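Local coordinates for protein nidogen (Mus musculus, PDB 1NPE) that probably links laminin to other basement-membrane components through its YWTD beta-propeller domain, at residues G1-F6 with R14-R19; P34-I39 with V50-I55; S80-A85 with N123-V128; T215-N220 with I256-S261. One frame throughout, in Å; residues are numbered along the deposited sequence.

Contact 1 (G1-F6 with R14-R19); sequences GTHLLF and RLPLER
Leu-4 and Leu-15 form the antiparallel hydrogen-bonded pair that joins the two strands of this hairpin. Leu-4 N donates to Leu-15 O at 2.7 Å, nearly straight at 171°, and Leu-15 N returns the bond to Leu-4 O at 3.0 Å. Further along, Leu-17 N reaches Thr-2 O, also at 3.0 Å but more bent.

Arg-14 and His-3 make the polar side-chain contact, beside Leu-5. Arg-14 has CG trans to its backbone N (chi1 171°) and stays extended as far as NE, which carries the guanidinium to His-3. There its NH2 lies over one face of the imidazole, offset toward the rim and 3.3 Å from His-3 CE1. The two planes are 89° apart, an edge of the guanidinium turned to the ring. The aliphatic root of Arg-14 runs beside Leu-5.

Leu-4, Leu-15 and Leu-17 line the opposite face of the sheet. Leu-4 CG meets Leu-17 CG at 4.0 Å, and Leu-15 CD2 touches the edge of the Phe-6 ring, 3.6 Å from Phe-6 CE1.

Within the four-stranded propeller blade, strand 2-8 lies between strands 11-17 and 256-259, and strand 28-33 flanks the hairpin. Tyr-222 of strand 220-225 packs on Leu-4 and Leu-17.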
loop_
_atom_site.group_PDB
_atom_site.type_symbol
_atom_site.label_atom_id
_atom_site.label_comp_id
_atom_site.label_asym_id
_atom_site.label_seq_id
_atom_site.Cartn_x
_atom_site.Cartn_y
_atom_site.Cartn_z
ATOM N N GLY A 1 -19.599 0.804 22.600
ATOM C CA GLY A 1 -18.508 -0.151 22.967
ATOM C C GLY A 1 -17.567 -0.437 21.809
ATOM O O GLY A 1 -16.360 -0.567 22.005
ATOM N N THR A 2 -18.130 -0.555 20.607
ATOM C CA THR A 2 -17.353 -0.822 19.402
ATOM C C THR A 2 -17.140 0.464 18.605
ATOM O O THR A 2 -18.066 1.254 18.416
ATOM C CB THR A 2 -18.045 -1.858 18.504
ATOM O OG1 THR A 2 -19.308 -1.340 18.072
ATOM C CG2 THR A 2 -18.272 -3.160 19.262
ATOM N N HIS A 3 -15.917 0.663 18.126
ATOM C CA HIS A 3 -15.596 1.864 17.372
ATOM C C HIS A 3 -14.987 1.546 16.021
ATOM O O HIS A 3 -14.479 0.446 15.794
ATOM C CB HIS A 3 -14.620 2.741 18.167
ATOM C CG HIS A 3 -15.102 3.096 19.542
ATOM N ND1 HIS A 3 -15.050 2.214 20.600
ATOM C CD2 HIS A 3 -15.660 4.231 20.025
ATOM C CE1 HIS A 3 -15.556 2.789 21.676
ATOM N NE2 HIS A 3 -15.934 4.013 21.354
ATOM N N LEU A 4 -15.087 2.510 15.116
ATOM C CA LEU A 4 -14.512 2.400 13.784
ATOM C C LEU A 4 -13.249 3.242 13.821
ATOM O O LEU A 4 -13.243 4.333 14.396
ATOM C CB LEU A 4 -15.449 2.978 12.726
ATOM C CG LEU A 4 -16.215 2.030 11.813
ATOM C CD1 LEU A 4 -16.960 2.863 10.778
ATOM C CD2 LEU A 4 -15.262 1.069 11.125
ATOM N N LEU A 5 -12.189 2.737 13.203
ATOM C CA LEU A 5 -10.918 3.439 13.166
ATOM C C LEU A 5 -10.388 3.472 11.746
ATOM O O LEU A 5 -10.391 2.448 11.056
ATOM C CB LEU A 5 -9.903 2.723 14.065
ATOM C CG LEU A 5 -10.151 2.738 15.574
ATOM C CD1 LEU A 5 -9.557 1.505 16.220
ATOM C CD2 LEU A 5 -9.564 3.994 16.172
ATOM N N PHE A 6 -9.979 4.652 11.288
ATOM C CA PHE A 6 -9.410 4.762 9.952
ATOM C C PHE A 6 -8.186 5.668 9.896
ATOM O O PHE A 6 -7.994 6.526 10.753
ATOM C CB PHE A 6 -10.461 5.132 8.894
ATOM C CG PHE A 6 -11.055 6.504 9.053
ATOM C CD1 PHE A 6 -12.287 6.672 9.684
ATOM C CD2 PHE A 6 -10.420 7.616 8.508
ATOM C CE1 PHE A 6 -12.889 7.929 9.766
ATOM C CE2 PHE A 6 -11.010 8.877 8.581
ATOM C CZ PHE A 6 -12.253 9.033 9.212
ATOM N N ARG A 14 -11.223 8.209 14.799
ATOM C CA ARG A 14 -12.071 7.313 15.574
ATOM C C ARG A 14 -13.525 7.784 15.620
ATOM O O ARG A 14 -13.797 8.975 15.812
ATOM C CB ARG A 14 -11.529 7.239 17.001
ATOM C CG ARG A 14 -12.405 6.514 17.990
ATOM C CD ARG A 14 -11.865 6.658 19.406
ATOM N NE ARG A 14 -12.600 5.793 20.321
ATOM C CZ ARG A 14 -12.157 5.401 21.510
ATOM N NH1 ARG A 14 -10.970 5.801 21.952
ATOM N NH2 ARG A 14 -12.898 4.589 22.253
ATOM N N LEU A 15 -14.456 6.855 15.412
ATOM C CA LEU A 15 -15.881 7.172 15.493
ATOM C C LEU A 15 -16.668 5.963 15.962
ATOM O O LEU A 15 -16.446 4.840 15.507
ATOM C CB LEU A 15 -16.448 7.713 14.176
ATOM C CG LEU A 15 -16.605 6.819 12.953
ATOM C CD1 LEU A 15 -17.783 7.300 12.125
ATOM C CD2 LEU A 15 -15.327 6.838 12.146
ATOM N N PRO A 16 -17.605 6.184 16.890
ATOM C CA PRO A 16 -18.470 5.164 17.484
ATOM C C PRO A 16 -19.384 4.456 16.502
ATOM O O PRO A 16 -19.796 5.028 15.495
ATOM C CB PRO A 16 -19.295 5.965 18.494
ATOM C CG PRO A 16 -18.401 7.116 18.838
ATOM C CD PRO A 16 -17.872 7.499 17.491
ATOM N N LEU A 17 -19.678 3.198 16.815
ATOM C CA LEU A 17 -20.572 2.362 16.028
ATOM C C LEU A 17 -21.649 1.845 16.969
ATOM O O LEU A 17 -21.408 0.907 17.729
ATOM C CB LEU A 17 -19.837 1.152 15.447
ATOM C CG LEU A 17 -19.409 1.096 13.980
ATOM C CD1 LEU A 17 -19.039 -0.353 13.660
ATOM C CD2 LEU A 17 -20.526 1.553 13.053
ATOM N N GLU A 18 -22.818 2.479 16.956
ATOM C CA GLU A 18 -23.922 2.039 17.803
ATOM C C GLU A 18 -24.957 1.311 16.941
ATOM O O GLU A 18 -25.692 1.929 16.169
ATOM C CB GLU A 18 -24.538 3.220 18.569
ATOM C CG GLU A 18 -23.539 3.921 19.511
ATOM C CD GLU A 18 -24.204 4.697 20.643
ATOM O OE1 GLU A 18 -24.187 5.951 20.612
ATOM O OE2 GLU A 18 -24.731 4.048 21.576
ATOM N N ARG A 19 -24.957 -0.017 17.047
ATOM C CA ARG A 19 -25.855 -0.886 16.285
ATOM C C ARG A 19 -25.802 -0.672 14.772
ATOM O O ARG A 19 -26.742 -0.145 14.170
ATOM C CB ARG A 19 -27.298 -0.799 16.803
ATOM C CG ARG A 19 -27.615 -1.799 17.916
ATOM C CD ARG A 19 -27.298 -3.240 17.482
ATOM N NE ARG A 19 -26.160 -3.820 18.206
ATOM C CZ ARG A 19 -25.025 -4.239 17.644
ATOM N NH1 ARG A 19 -24.844 -4.147 16.328
ATOM N NH2 ARG A 19 -24.073 -4.778 18.398
#

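Contact 2 (P34-I39 with V50-I55); sequences PAKVII and VYWTDI
The indole of Trp-52 takes the CD1 methyl of Ile-38 over one face, a CH-pi contact 4.0 Å from the centroid of the five-membered ring and 25° off its normal. Trp-52 belongs to the Tyr-51, Trp-52, Thr-53, Asp-54 sequence that gives the YWTD beta-propeller its name, and the contact joins the first two strands of one blade. Lys-36 CD approaches the same ring obliquely. Trp-52 NE1 is buried here and has no polar partner in the model.

The second flat group is the carboxylate of Asp-54, swung toward strand 36-39 with CG trans to the backbone N (chi1 160°). Its OD2 accepts Val-37 N at 3.1 Å from the anti side, somewhat out of the carboxylate plane, and also takes Ser-56 N. OD1 makes a weak salt bridge of 3.5 Å with Lys-36 NZ, whose stronger partner is Glu-57, and is held as well by Glu-57 N and Ser-59 OG. One carboxylate thus ties Lys-36 and Val-37 to the turn after Asp-54.

Ile-55 packs through CD1 on Val-37 CG1 and through CG2 on Ile-39 CG1, crossing Ile-39 at about a right angle. Another protein chain packs on all three. Thr-53 OG1 bonds to Gly-40 N, while Ile-39 N donates to Thr-53 O at 2.9 Å, with an N-H...O angle of 174°.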
loop_
_atom_site.group_PDB
_atom_site.type_symbol
_atom_site.label_atom_id
_atom_site.label_comp_id
_atom_site.label_asym_id
_atom_site.label_seq_id
_atom_site.Cartn_x
_atom_site.Cartn_y
_atom_site.Cartn_z
ATOM N N PRO A 34 1.904 13.446 13.461
ATOM C CA PRO A 34 2.218 14.428 12.417
ATOM C C PRO A 34 3.234 14.071 11.336
ATOM O O PRO A 34 3.003 14.347 10.163
ATOM C CB PRO A 34 2.603 15.679 13.217
ATOM C CG PRO A 34 3.040 15.136 14.536
ATOM C CD PRO A 34 2.045 14.055 14.794
ATOM N N ALA A 35 4.324 13.413 11.704
ATOM C CA ALA A 35 5.334 13.053 10.713
ATOM C C ALA A 35 5.029 11.804 9.881
ATOM O O ALA A 35 5.678 11.574 8.859
ATOM C CB ALA A 35 6.695 12.899 11.390
ATOM N N LYS A 36 4.013 11.037 10.272
ATOM C CA LYS A 36 3.701 9.784 9.585
ATOM C C LYS A 36 2.543 9.711 8.591
ATOM O O LYS A 36 1.629 10.524 8.599
ATOM C CB LYS A 36 3.517 8.669 10.622
ATOM C CG LYS A 36 4.694 8.454 11.572
ATOM C CD LYS A 36 4.441 7.243 12.483
ATOM C CE LYS A 36 5.518 7.077 13.563
ATOM N NZ LYS A 36 6.864 6.737 13.007
ATOM N N VAL A 37 2.621 8.719 7.710
ATOM C CA VAL A 37 1.570 8.452 6.737
ATOM C C VAL A 37 1.107 7.042 7.110
ATOM O O VAL A 37 1.710 6.043 6.702
ATOM C CB VAL A 37 2.085 8.484 5.271
ATOM C CG1 VAL A 37 0.985 8.041 4.318
ATOM C CG2 VAL A 37 2.558 9.890 4.904
ATOM N N ILE A 38 0.095 6.984 7.972
ATOM C CA ILE A 38 -0.459 5.726 8.448
ATOM C C ILE A 38 -1.206 5.036 7.313
ATOM O O ILE A 38 -2.070 5.638 6.679
ATOM C CB ILE A 38 -1.436 5.964 9.622
ATOM C CG1 ILE A 38 -0.807 6.892 10.666
ATOM C CG2 ILE A 38 -1.805 4.637 10.273
ATOM C CD1 ILE A 38 0.298 6.253 11.490
ATOM N N ILE A 39 -0.874 3.776 7.057
ATOM C CA ILE A 39 -1.523 3.038 5.982
ATOM C C ILE A 39 -2.380 1.882 6.490
ATOM O O ILE A 39 -3.600 1.904 6.334
ATOM C CB ILE A 39 -0.494 2.512 4.963
ATOM C CG1 ILE A 39 0.314 3.677 4.377
ATOM C CG2 ILE A 39 -1.198 1.740 3.856
ATOM C CD1 ILE A 39 -0.496 4.615 3.486
ATOM N N VAL A 50 -4.434 -0.838 19.303
ATOM C CA VAL A 50 -4.464 -0.506 17.884
ATOM C C VAL A 50 -3.058 -0.637 17.282
ATOM O O VAL A 50 -2.092 -0.113 17.837
ATOM C CB VAL A 50 -4.978 0.949 17.671
ATOM C CG1 VAL A 50 -4.998 1.307 16.184
ATOM C CG2 VAL A 50 -6.372 1.108 18.266
ATOM N N TYR A 51 -2.944 -1.378 16.179
ATOM C CA TYR A 51 -1.671 -1.552 15.482
ATOM C C TYR A 51 -1.736 -0.839 14.126
ATOM O O TYR A 51 -2.814 -0.747 13.517
ATOM C CB TYR A 51 -1.351 -3.037 15.271
ATOM C CG TYR A 51 -0.922 -3.769 16.522
ATOM C CD1 TYR A 51 -1.842 -4.077 17.523
ATOM C CD2 TYR A 51 0.405 -4.159 16.706
ATOM C CE1 TYR A 51 -1.454 -4.749 18.670
ATOM C CE2 TYR A 51 0.804 -4.838 17.856
ATOM C CZ TYR A 51 -0.132 -5.126 18.832
ATOM O OH TYR A 51 0.244 -5.769 19.984
ATOM N N TRP A 52 -0.583 -0.356 13.652
ATOM C CA TRP A 52 -0.514 0.353 12.372
ATOM C C TRP A 52 0.820 0.235 11.655
ATOM O O TRP A 52 1.834 -0.136 12.245
ATOM C CB TRP A 52 -0.818 1.850 12.557
ATOM C CG TRP A 52 0.240 2.612 13.340
ATOM C CD1 TRP A 52 1.452 3.055 12.880
ATOM C CD2 TRP A 52 0.179 2.988 14.720
ATOM N NE1 TRP A 52 2.149 3.672 13.891
ATOM C CE2 TRP A 52 1.392 3.645 15.030
ATOM C CE3 TRP A 52 -0.783 2.830 15.728
ATOM C CZ2 TRP A 52 1.669 4.142 16.304
ATOM C CZ3 TRP A 52 -0.507 3.324 16.997
ATOM C CH2 TRP A 52 0.712 3.972 17.273
ATOM N N THR A 53 0.797 0.562 10.368
ATOM C CA THR A 53 1.999 0.567 9.552
ATOM C C THR A 53 2.154 1.991 9.034
ATOM O O THR A 53 1.168 2.668 8.731
ATOM C CB THR A 53 1.918 -0.398 8.347
ATOM O OG1 THR A 53 0.949 0.076 7.401
ATOM C CG2 THR A 53 1.558 -1.799 8.807
ATOM N N ASP A 54 3.400 2.437 8.965
ATOM C CA ASP A 54 3.740 3.772 8.503
ATOM C C ASP A 54 4.750 3.648 7.364
ATOM O O ASP A 54 5.808 3.042 7.540
ATOM C CB ASP A 54 4.339 4.562 9.672
ATOM C CG ASP A 54 5.161 5.747 9.216
ATOM O OD1 ASP A 54 6.308 5.884 9.686
ATOM O OD2 ASP A 54 4.661 6.533 8.389
ATOM N N ILE A 55 4.413 4.194 6.199
ATOM C CA ILE A 55 5.300 4.139 5.035
ATOM C C ILE A 55 6.276 5.313 4.956
ATOM O O ILE A 55 7.111 5.370 4.052
ATOM C CB ILE A 55 4.514 4.126 3.716
ATOM C CG1 ILE A 55 3.566 5.329 3.672
ATOM C CG2 ILE A 55 3.794 2.805 3.545
ATOM C CD1 ILE A 55 2.997 5.605 2.309
#

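Contact 3 (S80-A85 with N123-V128); sequences SPEGIA and NPRGIV
Glu-82 and Arg-125 face each other across two neighbouring blades of the beta-propeller, where the innermost strands 81-85 and 124-128 run parallel, 10° apart, round the central axis. Arg-125 presents the NE side of its guanidinium, because its chain is extended as far as CD and then bends at chi3 (-81°). Arg-125 NE, at 2.8 Å, and Arg-125 NH2, at 2.9 Å, both donate to Glu-82 OE1. That oxygen lies close to the guanidinium plane, whereas the carboxylate is turned 39° from it. NE comes in almost along the C-O bond of Glu-82 and NH2 from the syn side, tilted well out of the carboxylate plane, so the salt bridge is a side-on grip on one oxygen.

The other oxygen is held separately. Glu-82 OE2 accepts Ser-80 OG through its anti lone pair and is also bonded to Ser-98 OG, a residue of a cadmium site, which together limit the rotation of the carboxylate. The NH1 of Arg-125 turns away to Asn-170 and to the backbone of another protein chain, placing the pair at an interface.

Further along the strands the blades meet without polar side chains. Gly-83 CA approaches Arg-125 O at 3.4 Å in a CA-H...O contact, and Ile-127 CG2 lies against the peptide joining Gly-83 and Ile-84. Ala-85 CB rests on the backbone of Ile-127 and Val-128. One water bridges the strands beside the salt bridge, donating to Glu-82 OE1 at 2.7 Å and to Pro-124 O at 2.9 Å.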
loop_
_atom_site.group_PDB
_atom_site.type_symbol
_atom_site.label_atom_id
_atom_site.label_comp_id
_atom_site.label_asym_id
_atom_site.label_seq_id
_atom_site.Cartn_x
_atom_site.Cartn_y
_atom_site.Cartn_z
ATOM N N SER A 80 7.921 -1.073 2.500
ATOM C CA SER A 80 6.645 -0.362 2.443
ATOM C C SER A 80 5.515 -1.202 3.066
ATOM O O SER A 80 4.741 -1.849 2.358
ATOM C CB SER A 80 6.305 -0.019 0.989
ATOM O OG SER A 80 5.166 0.817 0.915
ATOM N N PRO A 81 5.413 -1.195 4.407
ATOM C CA PRO A 81 4.370 -1.959 5.115
ATOM C C PRO A 81 3.008 -1.305 4.876
ATOM O O PRO A 81 2.804 -0.145 5.218
ATOM C CB PRO A 81 4.822 -1.889 6.576
ATOM C CG PRO A 81 5.495 -0.549 6.654
ATOM C CD PRO A 81 6.274 -0.454 5.347
ATOM N N GLU A 82 2.086 -2.047 4.273
ATOM C CA GLU A 82 0.786 -1.483 3.940
ATOM C C GLU A 82 -0.447 -2.204 4.455
ATOM O O GLU A 82 -1.570 -1.786 4.178
ATOM C CB GLU A 82 0.681 -1.336 2.431
ATOM C CG GLU A 82 1.664 -0.344 1.856
ATOM C CD GLU A 82 1.660 -0.352 0.360
ATOM O OE1 GLU A 82 0.586 -0.558 -0.238
ATOM O OE2 GLU A 82 2.734 -0.151 -0.224
ATOM N N GLY A 83 -0.231 -3.296 5.171
ATOM C CA GLY A 83 -1.327 -4.065 5.724
ATOM C C GLY A 83 -0.785 -4.798 6.930
ATOM O O GLY A 83 0.366 -5.219 6.929
ATOM N N ILE A 84 -1.592 -4.914 7.974
ATOM C CA ILE A 84 -1.177 -5.600 9.182
ATOM C C ILE A 84 -2.371 -6.332 9.789
ATOM O O ILE A 84 -3.482 -5.798 9.821
ATOM C CB ILE A 84 -0.520 -4.610 10.194
ATOM C CG1 ILE A 84 -0.069 -5.344 11.457
ATOM C CG2 ILE A 84 -1.471 -3.455 10.535
ATOM C CD1 ILE A 84 0.840 -4.512 12.354
ATOM N N ALA A 85 -2.142 -7.586 10.184
ATOM C CA ALA A 85 -3.165 -8.438 10.791
ATOM C C ALA A 85 -2.612 -9.069 12.065
ATOM O O ALA A 85 -1.402 -9.218 12.212
ATOM C CB ALA A 85 -3.604 -9.515 9.817
ATOM N N ASN A 123 2.941 -6.777 -5.250
ATOM C CA ASN A 123 2.254 -5.664 -4.603
ATOM C C ASN A 123 1.274 -6.144 -3.523
ATOM O O ASN A 123 0.081 -5.848 -3.579
ATOM C CB ASN A 123 1.527 -4.787 -5.634
ATOM C CG ASN A 123 2.414 -3.676 -6.208
ATOM O OD1 ASN A 123 2.352 -3.370 -7.395
ATOM N ND2 ASN A 123 3.219 -3.060 -5.359
ATOM N N PRO A 124 1.759 -6.925 -2.540
ATOM C CA PRO A 124 0.829 -7.376 -1.500
ATOM C C PRO A 124 0.349 -6.136 -0.758
ATOM O O PRO A 124 1.070 -5.142 -0.679
ATOM C CB PRO A 124 1.716 -8.239 -0.602
ATOM C CG PRO A 124 3.051 -7.551 -0.712
ATOM C CD PRO A 124 3.134 -7.341 -2.216
ATOM N N ARG A 125 -0.863 -6.181 -0.228
ATOM C CA ARG A 125 -1.381 -5.030 0.487
ATOM C C ARG A 125 -2.319 -5.471 1.596
ATOM O O ARG A 125 -1.912 -5.532 2.750
ATOM C CB ARG A 125 -2.051 -4.049 -0.494
ATOM C CG ARG A 125 -2.783 -2.882 0.152
ATOM C CD ARG A 125 -3.158 -1.834 -0.882
ATOM N NE ARG A 125 -2.033 -0.963 -1.199
ATOM C CZ ARG A 125 -1.971 -0.153 -2.253
ATOM N NH1 ARG A 125 -2.968 -0.096 -3.133
ATOM N NH2 ARG A 125 -0.938 0.668 -2.375
ATOM N N GLY A 126 -3.557 -5.806 1.246
ATOM C CA GLY A 126 -4.508 -6.239 2.251
ATOM C C GLY A 126 -4.133 -7.575 2.861
ATOM O O GLY A 126 -3.632 -8.461 2.174
ATOM N N ILE A 127 -4.342 -7.710 4.164
ATOM C CA ILE A 127 -4.053 -8.959 4.862
ATOM C C ILE A 127 -4.888 -9.075 6.139
ATOM O O ILE A 127 -5.042 -8.112 6.888
ATOM C CB ILE A 127 -2.543 -9.128 5.175
ATOM C CG1 ILE A 127 -2.281 -10.529 5.736
ATOM C CG2 ILE A 127 -2.078 -8.084 6.173
ATOM C CD1 ILE A 127 -0.811 -10.838 5.957
ATOM N N VAL A 128 -5.486 -10.243 6.337
ATOM C CA VAL A 128 -6.321 -10.499 7.511
ATOM C C VAL A 128 -6.107 -11.911 8.038
ATOM O O VAL A 128 -5.638 -12.795 7.315
ATOM C CB VAL A 128 -7.836 -10.349 7.194
ATOM C CG1 VAL A 128 -8.186 -8.898 6.908
ATOM C CG2 VAL A 128 -8.225 -11.237 6.009
HETATM O O HOH W 1 0.811 -2.634 -2.009
#

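Contact 4 (T215-N220 with I256-S261); sequences TSYGKN and ITIALS
Tyr-217 N donates to Asn-220 O at 3.1 Å, the shortest hydrogen bond within either segment, and the same Tyr-217 carries its side chain over to Ile-258 and Leu-260. The bond pairs the two ends of the type II' turn from Tyr-217 to Asn-220, whose own closing bond, Asn-220 N to Tyr-217 O, is weak. With Gly-218 at positive phi, this turn leads strand 211-217 into strand 220-225.

Across to strand 256-259 the meeting is apolar. Tyr-217 CB points toward Ile-258, and chi1 of -168° then carries the ring past it to Leu-260. The CD1 methyl of Ile-258 comes to 3.3 Å from Tyr-217 CB, short for two carbons, and to 3.5 Å from Ser-216 O; the tyrosine and isoleucine side chains cross at about a right angle. Leu-260 CD2 meets the tyrosine ring obliquely, 3.5 Å from Tyr-217 CE1. Beyond the ring, Tyr-217 OH is bonded to Arg-19 NH2.

At the other end, Thr-215 packs between Ile-256 and Ile-258. Its CG2 methyl lies 3.7 Å from Ile-258 CG1 and 3.9 Å from Ile-256 CG2, while its CB rests on Ile-256 O.

The strands run in the same general direction, 30° apart, with axes 6.5 Å from each other. Such side-chain packing between innermost strands of adjacent blades is characteristic of a beta-propeller. Here strand 256-259 is the C-terminal strand that completes a blade begun by the N-terminal strands, the so-called Velcro closure of the ring.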
loop_
_atom_site.group_PDB
_atom_site.type_symbol
_atom_site.label_atom_id
_atom_site.label_comp_id
_atom_site.label_asym_id
_atom_site.label_seq_id
_atom_site.Cartn_x
_atom_site.Cartn_y
_atom_site.Cartn_z
ATOM N N THR A 215 -13.172 -3.379 6.060
ATOM C CA THR A 215 -13.290 -4.135 7.292
ATOM C C THR A 215 -14.767 -4.492 7.400
ATOM O O THR A 215 -15.607 -3.920 6.694
ATOM C CB THR A 215 -12.817 -3.326 8.536
ATOM O OG1 THR A 215 -12.784 -4.189 9.679
ATOM C CG2 THR A 215 -13.751 -2.155 8.826
ATOM N N SER A 216 -15.087 -5.460 8.244
ATOM C CA SER A 216 -16.475 -5.861 8.379
ATOM C C SER A 216 -16.975 -5.943 9.809
ATOM O O SER A 216 -16.200 -6.086 10.757
ATOM C CB SER A 216 -16.722 -7.193 7.658
ATOM O OG SER A 216 -15.937 -8.248 8.197
ATOM N N TYR A 217 -18.289 -5.793 9.938
ATOM C CA TYR A 217 -18.984 -5.878 11.212
ATOM C C TYR A 217 -20.336 -6.515 10.904
ATOM O O TYR A 217 -21.304 -5.821 10.573
ATOM C CB TYR A 217 -19.172 -4.494 11.849
ATOM C CG TYR A 217 -19.634 -4.574 13.287
ATOM C CD1 TYR A 217 -18.949 -5.367 14.209
ATOM C CD2 TYR A 217 -20.791 -3.920 13.713
ATOM C CE1 TYR A 217 -19.401 -5.515 15.512
ATOM C CE2 TYR A 217 -21.256 -4.063 15.028
ATOM C CZ TYR A 217 -20.554 -4.868 15.918
ATOM O OH TYR A 217 -21.012 -5.054 17.206
ATOM N N GLY A 218 -20.362 -7.846 10.948
ATOM C CA GLY A 218 -21.576 -8.594 10.673
ATOM C C GLY A 218 -21.932 -8.633 9.197
ATOM O O GLY A 218 -21.164 -9.134 8.366
ATOM N N LYS A 219 -23.107 -8.096 8.880
ATOM C CA LYS A 219 -23.612 -8.041 7.507
ATOM C C LYS A 219 -23.124 -6.794 6.749
ATOM O O LYS A 219 -23.244 -6.718 5.524
ATOM C CB LYS A 219 -25.148 -8.069 7.522
ATOM C CG LYS A 219 -25.774 -7.114 8.545
ATOM C CD LYS A 219 -27.285 -6.985 8.378
ATOM C CE LYS A 219 -28.008 -8.318 8.555
ATOM N NZ LYS A 219 -29.472 -8.192 8.252
ATOM N N ASN A 220 -22.573 -5.830 7.483
ATOM C CA ASN A 220 -22.083 -4.581 6.897
ATOM C C ASN A 220 -20.588 -4.517 6.573
ATOM O O ASN A 220 -19.747 -5.028 7.314
ATOM C CB ASN A 220 -22.430 -3.399 7.810
ATOM C CG ASN A 220 -23.813 -2.830 7.549
ATOM O OD1 ASN A 220 -24.637 -3.440 6.872
ATOM N ND2 ASN A 220 -24.067 -1.640 8.085
ATOM N N ILE A 256 -8.530 0.791 7.534
ATOM C CA ILE A 256 -9.724 0.861 8.358
ATOM C C ILE A 256 -9.876 -0.443 9.135
ATOM O O ILE A 256 -9.627 -1.528 8.607
ATOM C CB ILE A 256 -10.982 1.126 7.487
ATOM C CG1 ILE A 256 -12.188 1.461 8.359
ATOM C CG2 ILE A 256 -11.276 -0.061 6.594
ATOM C CD1 ILE A 256 -13.367 1.997 7.563
ATOM N N THR A 257 -10.270 -0.328 10.397
ATOM C CA THR A 257 -10.451 -1.491 11.247
ATOM C C THR A 257 -11.524 -1.206 12.294
ATOM O O THR A 257 -11.889 -0.050 12.528
ATOM C CB THR A 257 -9.113 -1.890 11.924
ATOM O OG1 THR A 257 -9.271 -3.137 12.606
ATOM C CG2 THR A 257 -8.654 -0.821 12.910
ATOM N N ILE A 258 -12.059 -2.262 12.893
ATOM C CA ILE A 258 -13.090 -2.104 13.906
ATOM C C ILE A 258 -12.610 -2.515 15.289
ATOM O O ILE A 258 -12.088 -3.612 15.478
ATOM C CB ILE A 258 -14.367 -2.881 13.528
ATOM C CG1 ILE A 258 -15.011 -2.221 12.314
ATOM C CG2 ILE A 258 -15.358 -2.898 14.689
ATOM C CD1 ILE A 258 -16.323 -2.811 11.917
ATOM N N ALA A 259 -12.767 -1.607 16.246
ATOM C CA ALA A 259 -12.370 -1.856 17.624
ATOM C C ALA A 259 -13.519 -2.513 18.372
ATOM O O ALA A 259 -14.453 -1.841 18.798
ATOM C CB ALA A 259 -11.978 -0.553 18.304
ATOM N N LEU A 260 -13.457 -3.831 18.509
ATOM C CA LEU A 260 -14.495 -4.583 19.209
ATOM C C LEU A 260 -14.323 -4.481 20.719
ATOM O O LEU A 260 -13.199 -4.379 21.214
ATOM C CB LEU A 260 -14.470 -6.050 18.777
ATOM C CG LEU A 260 -14.854 -6.329 17.323
ATOM C CD1 LEU A 260 -14.607 -7.783 16.978
ATOM C CD2 LEU A 260 -16.312 -5.952 17.089
ATOM N N SER A 261 -15.443 -4.511 21.442
ATOM C CA SER A 261 -15.435 -4.419 22.905
ATOM C C SER A 261 -14.948 -5.705 23.559
ATOM O O SER A 261 -14.604 -5.718 24.742
ATOM C CB SER A 261 -16.830 -4.057 23.432
ATOM O OG SER A 261 -17.817 -4.953 22.947
#

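Overall arrangement
The four contacts follow the propeller ring. Contacts 1 and 4 share the closing blade, their centres about 8 Å apart: strand 2-8 pairs with strand 256-259 through probable hydrogen bonds such as His-3 O to Ala-259 N, 2.7 Å. Contacts 2 and 3, about 12 Å apart between centres, are joined by a hydrogen bond between Thr-53 OG1 and Pro-81 O (2.9 Å) that crosses from one blade to the next. Contact 1 touches contact 2 by packing of Leu-5 CD1 on Val-50 CG2, whereas contacts 1 and 3 lie about 22 Å apart between centres. Another protein chain reaches contacts 2 and 3 but not 1 and 4. Glu-82 of contact 3 has its side chain about 8 Å from a bound cadmium ion.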